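Long-range contacts in cysteine hydrolase (Pseudomonas syringae pv. phaseolicola 1448A, PDB 3IRV), which probably acts as a hydrolase of the isochorismatase-like cysteine hydrolase family: residues D29-F34 and P100-I105; Q51-L56 and I143-V148; L70-R75 and L120-F125; A169-N174 and V207-E212. One frame throughout, in Å; residues are numbered along the deposited sequence.

Interaction 1: D29-F34 and P100-I105; sequences DMQKVF and PDVEVI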
loop_
_atom_site.group_PDB
_atom_site.type_symbol
_atom_site.label_atom_id
_atom_site.label_comp_id
_atom_site.label_asym_id
_atom_site.label_seq_id
_atom_site.Cartn_x
_atom_site.Cartn_y
_atom_site.Cartn_z
ATOM N N ASP A 29 0.816 -7.791 13.760
ATOM C CA ASP A 29 0.122 -6.977 14.760
ATOM C C ASP A 29 -1.021 -7.715 15.483
ATOM O O ASP A 29 -2.083 -7.133 15.746
ATOM C CB ASP A 29 -0.386 -5.680 14.111
ATOM C CG ASP A 29 0.759 -4.755 13.707
ATOM O OD1 ASP A 29 1.929 -5.102 14.003
ATOM O OD2 ASP A 29 0.479 -3.720 13.070
ATOM N N MET A 30 -0.785 -8.979 15.829
ATOM C CA MET A 30 -1.767 -9.704 16.657
ATOM C C MET A 30 -1.599 -9.355 18.146
ATOM O O MET A 30 -1.354 -10.215 19.006
ATOM C CB MET A 30 -1.799 -11.202 16.319
ATOM C CG MET A 30 -2.373 -11.475 14.902
ATOM S SD MET A 30 -4.101 -10.946 14.627
ATOM C CE MET A 30 -4.933 -12.346 15.512
ATOM N N GLN A 31 -1.808 -8.068 18.413
ATOM C CA GLN A 31 -1.578 -7.457 19.720
ATOM C C GLN A 31 -2.908 -7.256 20.422
ATOM O O GLN A 31 -3.976 -7.125 19.772
ATOM C CB GLN A 31 -0.894 -6.097 19.533
ATOM C CG GLN A 31 0.522 -6.191 18.950
ATOM C CD GLN A 31 1.001 -4.873 18.432
ATOM O OE1 GLN A 31 0.824 -4.577 17.243
ATOM N NE2 GLN A 31 1.572 -4.038 19.316
ATOM N N LYS A 32 -2.862 -7.184 21.765
ATOM C CA LYS A 32 -4.126 -7.035 22.521
ATOM C C LYS A 32 -4.937 -5.789 22.127
ATOM O O LYS A 32 -6.171 -5.812 22.125
ATOM C CB LYS A 32 -3.827 -7.018 24.025
ATOM C CG LYS A 32 -3.222 -8.320 24.487
ATOM C CD LYS A 32 -2.734 -8.250 25.927
ATOM C CE LYS A 32 -2.580 -9.642 26.485
ATOM N NZ LYS A 32 -1.680 -9.704 27.675
ATOM N N VAL A 33 -4.243 -4.699 21.777
ATOM C CA VAL A 33 -4.888 -3.455 21.388
ATOM C C VAL A 33 -5.825 -3.611 20.147
ATOM O O VAL A 33 -6.830 -2.884 20.027
ATOM C CB VAL A 33 -3.815 -2.345 21.196
ATOM C CG1 VAL A 33 -2.900 -2.690 20.029
ATOM C CG2 VAL A 33 -4.440 -0.956 21.064
ATOM N N PHE A 34 -5.512 -4.582 19.272
ATOM C CA PHE A 34 -6.363 -4.908 18.104
ATOM C C PHE A 34 -7.287 -6.104 18.328
ATOM O O PHE A 34 -8.322 -6.199 17.680
ATOM C CB PHE A 34 -5.508 -5.200 16.869
ATOM C CG PHE A 34 -4.568 -4.086 16.516
ATOM C CD1 PHE A 34 -5.052 -2.921 15.938
ATOM C CD2 PHE A 34 -3.194 -4.210 16.736
ATOM C CE1 PHE A 34 -4.172 -1.881 15.605
ATOM C CE2 PHE A 34 -2.321 -3.192 16.425
ATOM C CZ PHE A 34 -2.794 -2.021 15.864
ATOM N N PRO A 100 0.210 -2.110 28.373
ATOM C CA PRO A 100 0.018 -3.571 28.358
ATOM C C PRO A 100 -0.563 -4.128 27.053
ATOM O O PRO A 100 -0.277 -5.270 26.689
ATOM C CB PRO A 100 -1.004 -3.809 29.484
ATOM C CG PRO A 100 -0.822 -2.674 30.407
ATOM C CD PRO A 100 -0.436 -1.484 29.549
ATOM N N ASP A 101 -1.387 -3.339 26.382
ATOM C CA ASP A 101 -2.067 -3.847 25.194
ATOM C C ASP A 101 -1.215 -3.940 23.929
ATOM O O ASP A 101 -1.702 -4.453 22.902
ATOM C CB ASP A 101 -3.389 -3.120 24.930
ATOM C CG ASP A 101 -4.495 -3.561 25.914
ATOM O OD1 ASP A 101 -4.286 -4.512 26.732
ATOM O OD2 ASP A 101 -5.582 -2.956 25.880
ATOM N N VAL A 102 0.050 -3.518 24.003
ATOM C CA VAL A 102 0.924 -3.720 22.818
ATOM C C VAL A 102 1.457 -5.149 22.737
ATOM O O VAL A 102 2.092 -5.523 21.751
ATOM C CB VAL A 102 2.130 -2.735 22.730
ATOM C CG1 VAL A 102 1.656 -1.279 22.680
ATOM C CG2 VAL A 102 3.144 -2.968 23.865
ATOM N N GLU A 103 1.239 -5.943 23.779
ATOM C CA GLU A 103 1.744 -7.326 23.778
ATOM C C GLU A 103 0.929 -8.227 22.853
ATOM O O GLU A 103 -0.287 -8.049 22.703
ATOM C CB GLU A 103 1.715 -7.897 25.205
ATOM C CG GLU A 103 2.519 -7.089 26.232
ATOM C CD GLU A 103 4.032 -7.047 25.948
ATOM O OE1 GLU A 103 4.581 -7.982 25.286
ATOM O OE2 GLU A 103 4.695 -6.062 26.389
ATOM N N VAL A 104 1.610 -9.199 22.236
ATOM C CA VAL A 104 0.935 -10.228 21.435
ATOM C C VAL A 104 -0.031 -11.044 22.306
ATOM O O VAL A 104 0.274 -11.355 23.465
ATOM C CB VAL A 104 1.963 -11.164 20.757
ATOM C CG1 VAL A 104 1.277 -12.342 20.036
ATOM C CG2 VAL A 104 2.857 -10.348 19.772
ATOM N N ILE A 105 -1.203 -11.354 21.761
ATOM C CA ILE A 105 -2.178 -12.145 22.496
ATOM C C ILE A 105 -1.639 -13.506 22.930
ATOM O O ILE A 105 -0.869 -14.164 22.211
ATOM C CB ILE A 105 -3.501 -12.328 21.708
ATOM C CG1 ILE A 105 -3.265 -13.011 20.354
ATOM C CG2 ILE A 105 -4.164 -10.987 21.490
ATOM C CD1 ILE A 105 -4.620 -13.349 19.647
HETATM O O HOH W 1 -0.245 -7.295 28.451
HETATM O O HOH W 2 -0.039 -11.683 26.046
#

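Interaction 2: Q51-L56 and I143-V148; sequences QPIQKL and IVCGTV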
loop_
_atom_site.group_PDB
_atom_site.type_symbol
_atom_site.label_atom_id
_atom_site.label_comp_id
_atom_site.label_asym_id
_atom_site.label_seq_id
_atom_site.Cartn_x
_atom_site.Cartn_y
_atom_site.Cartn_z
ATOM N N GLN A 51 -7.593 -19.090 15.331
ATOM C CA GLN A 51 -7.450 -20.542 15.125
ATOM C C GLN A 51 -6.621 -20.916 13.869
ATOM O O GLN A 51 -5.675 -21.709 13.978
ATOM C CB GLN A 51 -8.840 -21.187 15.128
ATOM C CG GLN A 51 -8.854 -22.679 15.324
ATOM C CD GLN A 51 -10.285 -23.220 15.365
ATOM O OE1 GLN A 51 -10.673 -24.055 14.543
ATOM N NE2 GLN A 51 -11.082 -22.718 16.314
ATOM N N PRO A 52 -6.962 -20.352 12.684
ATOM C CA PRO A 52 -6.097 -20.652 11.531
ATOM C C PRO A 52 -4.639 -20.254 11.736
ATOM O O PRO A 52 -3.753 -20.997 11.318
ATOM C CB PRO A 52 -6.693 -19.834 10.379
ATOM C CG PRO A 52 -7.825 -19.079 10.920
ATOM C CD PRO A 52 -8.149 -19.553 12.303
ATOM N N ILE A 53 -4.397 -19.097 12.354
ATOM C CA ILE A 53 -3.002 -18.723 12.642
ATOM C C ILE A 53 -2.325 -19.750 13.587
ATOM O O ILE A 53 -1.170 -20.154 13.357
ATOM C CB ILE A 53 -2.880 -17.259 13.128
ATOM C CG1 ILE A 53 -3.365 -16.310 12.017
ATOM C CG2 ILE A 53 -1.427 -16.935 13.480
ATOM C CD1 ILE A 53 -3.369 -14.888 12.414
ATOM N N GLN A 54 -3.042 -20.216 14.618
ATOM C CA GLN A 54 -2.458 -21.227 15.519
ATOM C C GLN A 54 -2.029 -22.488 14.752
ATOM O O GLN A 54 -0.915 -23.013 14.949
ATOM C CB GLN A 54 -3.472 -21.600 16.602
ATOM C CG GLN A 54 -3.695 -20.559 17.653
ATOM C CD GLN A 54 -4.761 -20.985 18.652
ATOM O OE1 GLN A 54 -5.753 -21.623 18.283
ATOM N NE2 GLN A 54 -4.575 -20.605 19.921
ATOM N N LYS A 55 -2.898 -22.959 13.861
ATOM C CA LYS A 55 -2.581 -24.118 13.018
ATOM C C LYS A 55 -1.372 -23.841 12.124
ATOM O O LYS A 55 -0.483 -24.682 11.986
ATOM C CB LYS A 55 -3.791 -24.510 12.169
ATOM C CG LYS A 55 -4.983 -25.004 12.968
ATOM C CD LYS A 55 -6.087 -25.412 12.005
ATOM C CE LYS A 55 -7.159 -26.257 12.681
ATOM N NZ LYS A 55 -8.107 -25.405 13.441
ATOM N N LEU A 56 -1.351 -22.649 11.533
ATOM C CA LEU A 56 -0.256 -22.228 10.674
ATOM C C LEU A 56 1.067 -22.247 11.416
ATOM O O LEU A 56 2.065 -22.787 10.895
ATOM C CB LEU A 56 -0.509 -20.821 10.118
ATOM C CG LEU A 56 0.639 -20.236 9.292
ATOM C CD1 LEU A 56 0.909 -21.066 8.018
ATOM C CD2 LEU A 56 0.298 -18.784 8.963
ATOM N N ILE A 143 4.716 -15.540 3.996
ATOM C CA ILE A 143 3.285 -15.840 4.142
ATOM C C ILE A 143 2.751 -14.835 5.155
ATOM O O ILE A 143 3.249 -14.808 6.289
ATOM C CB ILE A 143 3.107 -17.270 4.717
ATOM C CG1 ILE A 143 3.651 -18.291 3.702
ATOM C CG2 ILE A 143 1.638 -17.562 5.036
ATOM C CD1 ILE A 143 3.855 -19.695 4.294
ATOM N N VAL A 144 1.747 -14.035 4.774
ATOM C CA VAL A 144 1.310 -12.914 5.608
ATOM C C VAL A 144 -0.070 -13.207 6.183
ATOM O O VAL A 144 -0.991 -13.601 5.437
ATOM C CB VAL A 144 1.284 -11.594 4.800
ATOM C CG1 VAL A 144 0.662 -10.451 5.619
ATOM C CG2 VAL A 144 2.717 -11.230 4.341
ATOM N N CYS A 145 -0.180 -13.057 7.504
ATOM C CA CYS A 145 -1.455 -13.136 8.208
ATOM C C CYS A 145 -1.493 -12.074 9.298
ATOM O O CYS A 145 -0.456 -11.448 9.584
ATOM C CB CYS A 145 -1.627 -14.530 8.806
ATOM S SG CYS A 145 -0.346 -14.952 10.072
ATOM N N GLY A 146 -2.671 -11.846 9.889
ATOM C CA GLY A 146 -2.798 -10.862 10.971
ATOM C C GLY A 146 -3.806 -9.774 10.682
ATOM O O GLY A 146 -4.804 -10.045 10.055
ATOM N N THR A 147 -3.540 -8.538 11.146
ATOM C CA THR A 147 -4.518 -7.449 11.021
ATOM C C THR A 147 -3.720 -6.114 10.928
ATOM O O THR A 147 -2.601 -6.062 11.444
ATOM C CB THR A 147 -5.510 -7.468 12.258
ATOM O OG1 THR A 147 -6.710 -6.726 11.973
ATOM C CG2 THR A 147 -4.847 -6.871 13.521
ATOM N N VAL A 148 -4.225 -5.042 10.282
ATOM C CA VAL A 148 -5.491 -4.980 9.550
ATOM C C VAL A 148 -5.244 -5.267 8.062
ATOM O O VAL A 148 -4.273 -4.763 7.475
ATOM C CB VAL A 148 -6.173 -3.591 9.769
ATOM C CG1 VAL A 148 -7.502 -3.491 9.047
ATOM C CG2 VAL A 148 -6.349 -3.317 11.274
#

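Interaction 3: L70-R75 and L120-F125; sequences LRHIVR and LFYSGF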
loop_
_atom_site.group_PDB
_atom_site.type_symbol
_atom_site.label_atom_id
_atom_site.label_comp_id
_atom_site.label_asym_id
_atom_site.label_seq_id
_atom_site.Cartn_x
_atom_site.Cartn_y
_atom_site.Cartn_z
ATOM N N LEU A 70 5.160 -9.231 13.962
ATOM C CA LEU A 70 5.322 -7.778 13.929
ATOM C C LEU A 70 4.489 -7.195 15.066
ATOM O O LEU A 70 3.379 -7.689 15.354
ATOM C CB LEU A 70 4.775 -7.190 12.627
ATOM C CG LEU A 70 5.429 -7.734 11.360
ATOM C CD1 LEU A 70 4.859 -6.990 10.166
ATOM C CD2 LEU A 70 6.955 -7.623 11.421
ATOM N N ARG A 71 5.016 -6.161 15.714
ATOM C CA ARG A 71 4.248 -5.407 16.701
ATOM C C ARG A 71 4.349 -3.932 16.389
ATOM O O ARG A 71 5.456 -3.430 16.132
ATOM C CB ARG A 71 4.794 -5.640 18.116
ATOM C CG ARG A 71 4.811 -7.118 18.536
ATOM C CD ARG A 71 5.224 -7.293 20.019
ATOM N NE ARG A 71 6.522 -6.649 20.283
ATOM C CZ ARG A 71 7.134 -6.651 21.463
ATOM N NH1 ARG A 71 6.570 -7.259 22.492
ATOM N NH2 ARG A 71 8.305 -6.024 21.613
ATOM N N HIS A 72 3.211 -3.234 16.407
ATOM C CA HIS A 72 3.211 -1.799 16.227
ATOM C C HIS A 72 3.381 -1.175 17.606
ATOM O O HIS A 72 2.484 -1.279 18.454
ATOM C CB HIS A 72 1.906 -1.353 15.582
ATOM C CG HIS A 72 1.937 0.054 15.061
ATOM N ND1 HIS A 72 0.916 0.601 14.304
ATOM C CD2 HIS A 72 2.884 1.019 15.166
ATOM C CE1 HIS A 72 1.232 1.840 13.974
ATOM N NE2 HIS A 72 2.418 2.120 14.485
ATOM N N ILE A 73 4.544 -0.576 17.838
ATOM C CA ILE A 73 4.925 -0.073 19.159
ATOM C C ILE A 73 5.731 1.218 18.956
ATOM O O ILE A 73 6.652 1.260 18.099
ATOM C CB ILE A 73 5.802 -1.091 19.906
ATOM C CG1 ILE A 73 5.018 -2.372 20.236
ATOM C CG2 ILE A 73 6.307 -0.478 21.239
ATOM C CD1 ILE A 73 5.809 -3.375 21.060
ATOM N N VAL A 74 5.391 2.252 19.736
ATOM C CA VAL A 74 6.134 3.528 19.726
ATOM C C VAL A 74 6.656 3.828 21.135
ATOM O O VAL A 74 6.242 3.181 22.108
ATOM C CB VAL A 74 5.276 4.691 19.193
ATOM C CG1 VAL A 74 4.723 4.375 17.780
ATOM C CG2 VAL A 74 4.094 4.959 20.159
ATOM N N ARG A 75 7.557 4.810 21.260
ATOM C CA ARG A 75 8.220 5.043 22.542
ATOM C C ARG A 75 7.237 5.544 23.589
ATOM O O ARG A 75 7.345 5.155 24.764
ATOM C CB ARG A 75 9.358 6.043 22.366
ATOM C CG ARG A 75 10.619 5.406 21.765
ATOM C CD ARG A 75 11.471 6.431 20.997
ATOM N NE ARG A 75 12.665 5.791 20.426
ATOM C CZ ARG A 75 12.685 5.104 19.281
ATOM N NH1 ARG A 75 11.579 4.957 18.577
ATOM N NH2 ARG A 75 13.823 4.528 18.856
ATOM N N LEU A 120 7.174 1.313 13.818
ATOM C CA LEU A 120 6.580 2.572 14.253
ATOM C C LEU A 120 5.308 2.961 13.500
ATOM O O LEU A 120 4.597 3.890 13.921
ATOM C CB LEU A 120 7.589 3.727 14.107
ATOM C CG LEU A 120 8.896 3.634 14.889
ATOM C CD1 LEU A 120 9.820 4.826 14.474
ATOM C CD2 LEU A 120 8.636 3.620 16.386
ATOM N N PHE A 121 5.063 2.328 12.354
ATOM C CA PHE A 121 3.969 2.759 11.489
ATOM C C PHE A 121 3.282 1.492 10.983
ATOM O O PHE A 121 3.159 0.518 11.737
ATOM C CB PHE A 121 4.553 3.618 10.357
ATOM C CG PHE A 121 3.746 4.847 10.014
ATOM C CD1 PHE A 121 4.398 6.045 9.699
ATOM C CD2 PHE A 121 2.364 4.830 10.019
ATOM C CE1 PHE A 121 3.667 7.206 9.360
ATOM C CE2 PHE A 121 1.631 5.985 9.668
ATOM C CZ PHE A 121 2.290 7.162 9.351
ATOM N N TYR A 122 2.825 1.486 9.738
ATOM C CA TYR A 122 2.043 0.335 9.258
ATOM C C TYR A 122 2.893 -0.774 8.629
ATOM O O TYR A 122 2.643 -1.975 8.858
ATOM C CB TYR A 122 0.965 0.763 8.257
ATOM C CG TYR A 122 0.094 1.884 8.746
ATOM C CD1 TYR A 122 -0.520 1.839 10.007
ATOM C CD2 TYR A 122 -0.108 3.005 7.944
ATOM C CE1 TYR A 122 -1.331 2.891 10.443
ATOM C CE2 TYR A 122 -0.920 4.069 8.370
ATOM C CZ TYR A 122 -1.517 4.006 9.614
ATOM O OH TYR A 122 -2.328 5.056 9.998
ATOM N N SER A 123 3.842 -0.364 7.795
ATOM C CA SER A 123 4.683 -1.265 7.017
ATOM C C SER A 123 5.525 -2.144 7.917
ATOM O O SER A 123 6.232 -1.627 8.798
ATOM C CB SER A 123 5.652 -0.452 6.178
ATOM O OG SER A 123 6.527 -1.308 5.477
ATOM N N GLY A 124 5.528 -3.453 7.646
ATOM C CA GLY A 124 6.462 -4.336 8.368
ATOM C C GLY A 124 7.899 -4.214 7.901
ATOM O O GLY A 124 8.812 -4.714 8.584
ATOM N N PHE A 125 8.100 -3.578 6.735
ATOM C CA PHE A 125 9.436 -3.453 6.105
ATOM C C PHE A 125 10.094 -2.090 6.272
ATOM O O PHE A 125 11.313 -2.016 6.454
ATOM C CB PHE A 125 9.360 -3.716 4.600
ATOM C CG PHE A 125 9.352 -5.171 4.254
ATOM C CD1 PHE A 125 10.530 -5.910 4.258
ATOM C CD2 PHE A 125 8.146 -5.820 3.966
ATOM C CE1 PHE A 125 10.520 -7.274 3.947
ATOM C CE2 PHE A 125 8.115 -7.184 3.675
ATOM C CZ PHE A 125 9.301 -7.921 3.640
#

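Interaction 4: A169-N174 and V207-E212; sequences ALSDAN and VTTTAE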
loop_
_atom_site.group_PDB
_atom_site.type_symbol
_atom_site.label_atom_id
_atom_site.label_comp_id
_atom_site.label_asym_id
_atom_site.label_seq_id
_atom_site.Cartn_x
_atom_site.Cartn_y
_atom_site.Cartn_z
ATOM N N ALA A 169 -0.626 -14.123 0.602
ATOM C CA ALA A 169 -1.579 -13.618 1.604
ATOM C C ALA A 169 -2.631 -14.687 1.867
ATOM O O ALA A 169 -3.180 -15.286 0.931
ATOM C CB ALA A 169 -2.275 -12.328 1.113
ATOM N N LEU A 170 -2.927 -14.910 3.135
ATOM C CA LEU A 170 -3.917 -15.946 3.502
ATOM C C LEU A 170 -5.321 -15.319 3.595
ATOM O O LEU A 170 -5.596 -14.456 4.457
ATOM C CB LEU A 170 -3.505 -16.589 4.825
ATOM C CG LEU A 170 -2.143 -17.297 4.762
ATOM C CD1 LEU A 170 -1.857 -17.934 6.115
ATOM C CD2 LEU A 170 -2.118 -18.330 3.647
ATOM N N SER A 171 -6.217 -15.741 2.694
ATOM C CA SER A 171 -7.570 -15.202 2.644
ATOM C C SER A 171 -8.371 -15.358 3.935
ATOM O O SER A 171 -9.180 -14.478 4.266
ATOM C CB SER A 171 -8.343 -15.811 1.473
ATOM O OG SER A 171 -8.408 -17.204 1.635
ATOM N N ASP A 172 -8.119 -16.429 4.685
ATOM C CA ASP A 172 -8.905 -16.687 5.894
ATOM C C ASP A 172 -8.123 -16.370 7.181
ATOM O O ASP A 172 -8.542 -16.747 8.292
ATOM C CB ASP A 172 -9.419 -18.134 5.883
ATOM C CG ASP A 172 -8.299 -19.166 5.933
ATOM O OD1 ASP A 172 -7.156 -18.893 5.487
ATOM O OD2 ASP A 172 -8.561 -20.286 6.430
ATOM N N ALA A 173 -6.989 -15.673 7.041
ATOM C CA ALA A 173 -6.169 -15.366 8.210
ATOM C C ALA A 173 -5.670 -13.924 8.227
ATOM O O ALA A 173 -4.664 -13.620 8.870
ATOM C CB ALA A 173 -5.028 -16.362 8.372
ATOM N N ASN A 174 -6.401 -13.036 7.561
ATOM C CA ASN A 174 -6.164 -11.593 7.625
ATOM C C ASN A 174 -7.500 -10.964 7.950
ATOM O O ASN A 174 -8.496 -11.256 7.284
ATOM C CB ASN A 174 -5.638 -11.055 6.277
ATOM C CG ASN A 174 -4.141 -11.353 6.074
ATOM O OD1 ASN A 174 -3.284 -10.622 6.577
ATOM N ND2 ASN A 174 -3.834 -12.453 5.374
ATOM N N VAL A 207 -2.900 -15.234 -3.374
ATOM C CA VAL A 207 -3.847 -15.387 -2.276
ATOM C C VAL A 207 -4.252 -16.867 -2.193
ATOM O O VAL A 207 -4.601 -17.475 -3.227
ATOM C CB VAL A 207 -5.108 -14.490 -2.471
ATOM C CG1 VAL A 207 -6.112 -14.717 -1.316
ATOM C CG2 VAL A 207 -4.695 -13.017 -2.507
ATOM N N THR A 208 -4.156 -17.457 -0.996
ATOM C CA THR A 208 -4.629 -18.821 -0.808
ATOM C C THR A 208 -5.117 -18.980 0.622
ATOM O O THR A 208 -5.079 -18.012 1.385
ATOM C CB THR A 208 -3.534 -19.876 -1.156
ATOM O OG1 THR A 208 -4.121 -21.189 -1.220
ATOM C CG2 THR A 208 -2.414 -19.875 -0.132
ATOM N N THR A 209 -5.609 -20.173 0.966
ATOM C CA THR A 209 -6.094 -20.407 2.334
ATOM C C THR A 209 -4.993 -20.912 3.247
ATOM O O THR A 209 -3.982 -21.499 2.790
ATOM C CB THR A 209 -7.237 -21.442 2.382
ATOM O OG1 THR A 209 -6.744 -22.687 1.881
ATOM C CG2 THR A 209 -8.409 -20.964 1.532
ATOM N N THR A 210 -5.208 -20.719 4.548
ATOM C CA THR A 210 -4.295 -21.260 5.548
ATOM C C THR A 210 -4.102 -22.766 5.376
ATOM O O THR A 210 -2.964 -23.249 5.368
ATOM C CB THR A 210 -4.804 -20.976 6.970
ATOM O OG1 THR A 210 -4.962 -19.568 7.121
ATOM C CG2 THR A 210 -3.813 -21.457 8.016
ATOM N N ALA A 211 -5.215 -23.482 5.186
ATOM C CA ALA A 211 -5.154 -24.953 5.039
ATOM C C ALA A 211 -4.292 -25.360 3.856
ATOM O O ALA A 211 -3.470 -26.267 3.966
ATOM C CB ALA A 211 -6.550 -25.561 4.916
ATOM N N GLU A 212 -4.458 -24.675 2.724
ATOM C CA GLU A 212 -3.644 -25.042 1.558
ATOM C C GLU A 212 -2.181 -24.705 1.748
ATOM O O GLU A 212 -1.315 -25.487 1.346
ATOM C CB GLU A 212 -4.157 -24.481 0.222
ATOM C CG GLU A 212 -3.089 -24.430 -0.932
ATOM C CD GLU A 212 -2.397 -25.784 -1.314
ATOM O OE1 GLU A 212 -2.803 -26.903 -0.888
ATOM O OE2 GLU A 212 -1.412 -25.714 -2.083
HETATM O O HOH W 3 -7.904 -22.718 5.846
#

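Interaction 1: D29-F34 and P100-I105
Gln31 and Val104 lie at a single beta bridge, their CA atoms 4.1 Å apart, and the peptide groups on both sides of it make the primary contact. Ile105 N donates to Met30 O at 3.0 Å, in the carbonyl plane, and Lys32 N donates to Glu103 O at 2.9 Å. Each of these oxygens also receives a CA-H group, from Val104 and Gln31 respectively. Val33 N then turns to Asp101 O at 2.8 Å, over a bent N-H...O angle of 143°. Lys32 and Val33 open helix 32-35, with Gln31 as N-cap, so the loop carbonyls satisfy amides at the very start of that helix.

The side chain of Gln31 adds a further bond. With CG beside its own backbone N (chi1 -66°) and the chain extended beyond, NE2 arrives at the flank of the Val102 carbonyl, 2.9 Å from Val102 O and at a C=O...N angle of only 115°. Since OE1 accepts from His72 N, both ends of the amide are engaged and its rotation is fixed. Lys32 CG passes Ile105 CG2 at 4.1 Å, whereas its ammonium meets the loop through two waters, one relayed to Pro100 O and the other to Val104 O.

Further out, Met30 and Ile105 both pack on Cys35 and Val50. Asp29 forms a salt bridge with Lys119 at the end of strand 115-119. This places the contact at the carboxyl edge of the parallel sheet, consistent with the Asp-Lys pair of the cysteine hydrolase active site.

Interaction 2: Q51-L56 and I143-V148
Ile53 and Cys145 face each other at a CA-CA distance of 7.3 Å, where helix 51-56 runs roughly antiparallel to strand 143-145, with 10.7 Å between the axes and an angle of 149° between their directions. That spacing leaves room for one interdigitated layer of side chains. Ile53 points its chain at the strand, and its terminal CD1 touches Cys145 SG at 3.8 Å while also lying near the backbone N of Gly146. CG1 and CG2 of the same isoleucine border the sulfur too, so it meets the whole branch and not a single methyl.

One helical turn on, Leu56 brings CD2 to 4.0 Å from Cys145 SG. The same methyl lies 4.3 Å from Ile143 CG2, bridging Ile143 and Cys145, which both face the helix while Val144 between them points away. Cys145 SG is placed between its backbone N and carbonyl carbon (chi1 63°), which turns the sulfur into the groove between Ile53 and Leu56. Val25 and Val27 of strand 23-28 and Val213 of helix 210-220 enlarge this buried patch.

Among the side chains the contact is carbon against carbon and sulfur, the thiol serving as apolar surface; the one polar atom it borders is the backbone N of Gly146. Between residues 51-56 and 143-148 the attraction is therefore dispersion and the exclusion of water, without a directional bond.

Interaction 3: L70-R75 and L120-F125
His72 and Leu120 provide the polar link: His72 NE2 donates to Leu120 O at 2.9 Å, a weak bond with an N-H...O angle of 146°, and the oxygen sits at the edge of the imidazole near its plane. The ring swings there because CG is anti to the backbone N of His72 (chi1 -166°). A second carbonyl meets the same ring differently. Phe121 O lies 3.2 Å above the plane, over its centre, and it also accepts from Lys119 NZ, so successive peptide oxygens frame the imidazole at one edge and on one face.

Van der Waals packing occurs at both ends. Leu70 CD1 rests on Gly124 CA at 3.6 Å, a close approach made against bare backbone. Leu120 bends back so that CD2 lies 3.5 Å from Ile73 O and 4.2 Å from Val74 CG1. That methyl also comes within 3.9 Å of Arg75 NH1, in the plane of the guanidinium, whose charge is matched by a salt bridge to Asp80.

Subunit contacts extend the 120-125 loop outward: Phe121 meets the His162 ring of the second subunit, and Tyr122 OH is hydrogen-bonded to Glu203 O of that subunit. The loop follows strand 115-119 and packs through Tyr122 on Cys152 of helix 149-162. Loops clustered at the carboxyl ends of adjacent parallel strands, around Lys119, are characteristic of the active-site edge of the alpha/beta fold of isochorismatase-like hydrolases.

Interaction 4: A169-N174 and V207-E212
The carboxylate of Asp172 is gripped by Thr210 through a single oxygen. Thr210 N reaches Asp172 OD1 at 2.8 Å on the syn side, 19° out of the carboxylate plane, while Thr210 OG1 donates to the same oxygen at 2.8 Å from above that plane, 41° out. Asp172 OD2 takes a water at 2.6 Å that in turn accepts from Ala211 N. The group thus covers the first amides of helix 210-220, a position where the helix end would probably stabilise its negative charge. Thr209 is the N-cap itself, its OG1 accepting from Glu212 N at 3.1 Å.

The other flat group, the Asn174 amide, has Leu170 O near its plane, 2.8 Å from Asn174 ND2. Ala173 N and Asn174 ND2 reach Leu170 O from opposite faces of the Leu170 carbonyl plane, which pins the type I turn 170-173.

Beneath the turn the strands run parallel: Thr208 N binds Ala169 O at 3.1 Å and Ser171 N binds Thr208 O at 2.9 Å. Leu170 and Thr208 project to one side of the sheet, where Leu170 packs on Leu56 of helix 50-62. Ala169 and Val207 project to the other, against Ile200 of helix 189-204, and Phe184 of the second subunit touches Ser171 and Val207 at this edge.

Overall arrangement
From the N terminus, the chain leaves strand 23-28 through 29-34, and interaction 1 closes its loop at 100-105. Helix 50-62 starts inside that loop and meets its partner strand only at 143-148, so interactions 1 and 2 cross. Interaction 3, from 70-75 to 120-125, also crosses interaction 1 but is nested within interaction 2. Interaction 4 opens after these three have closed and ties strand 166-170 to strand 206-208 and helix 210-220. Met30 packs on Gly146 where interactions 1 and 2 touch; Gly146 N lies 2.9 Å from Ala173 O, joining interactions 2 and 4. Interactions 3 and 4, about 23 Å apart between centres, both reach the second subunit.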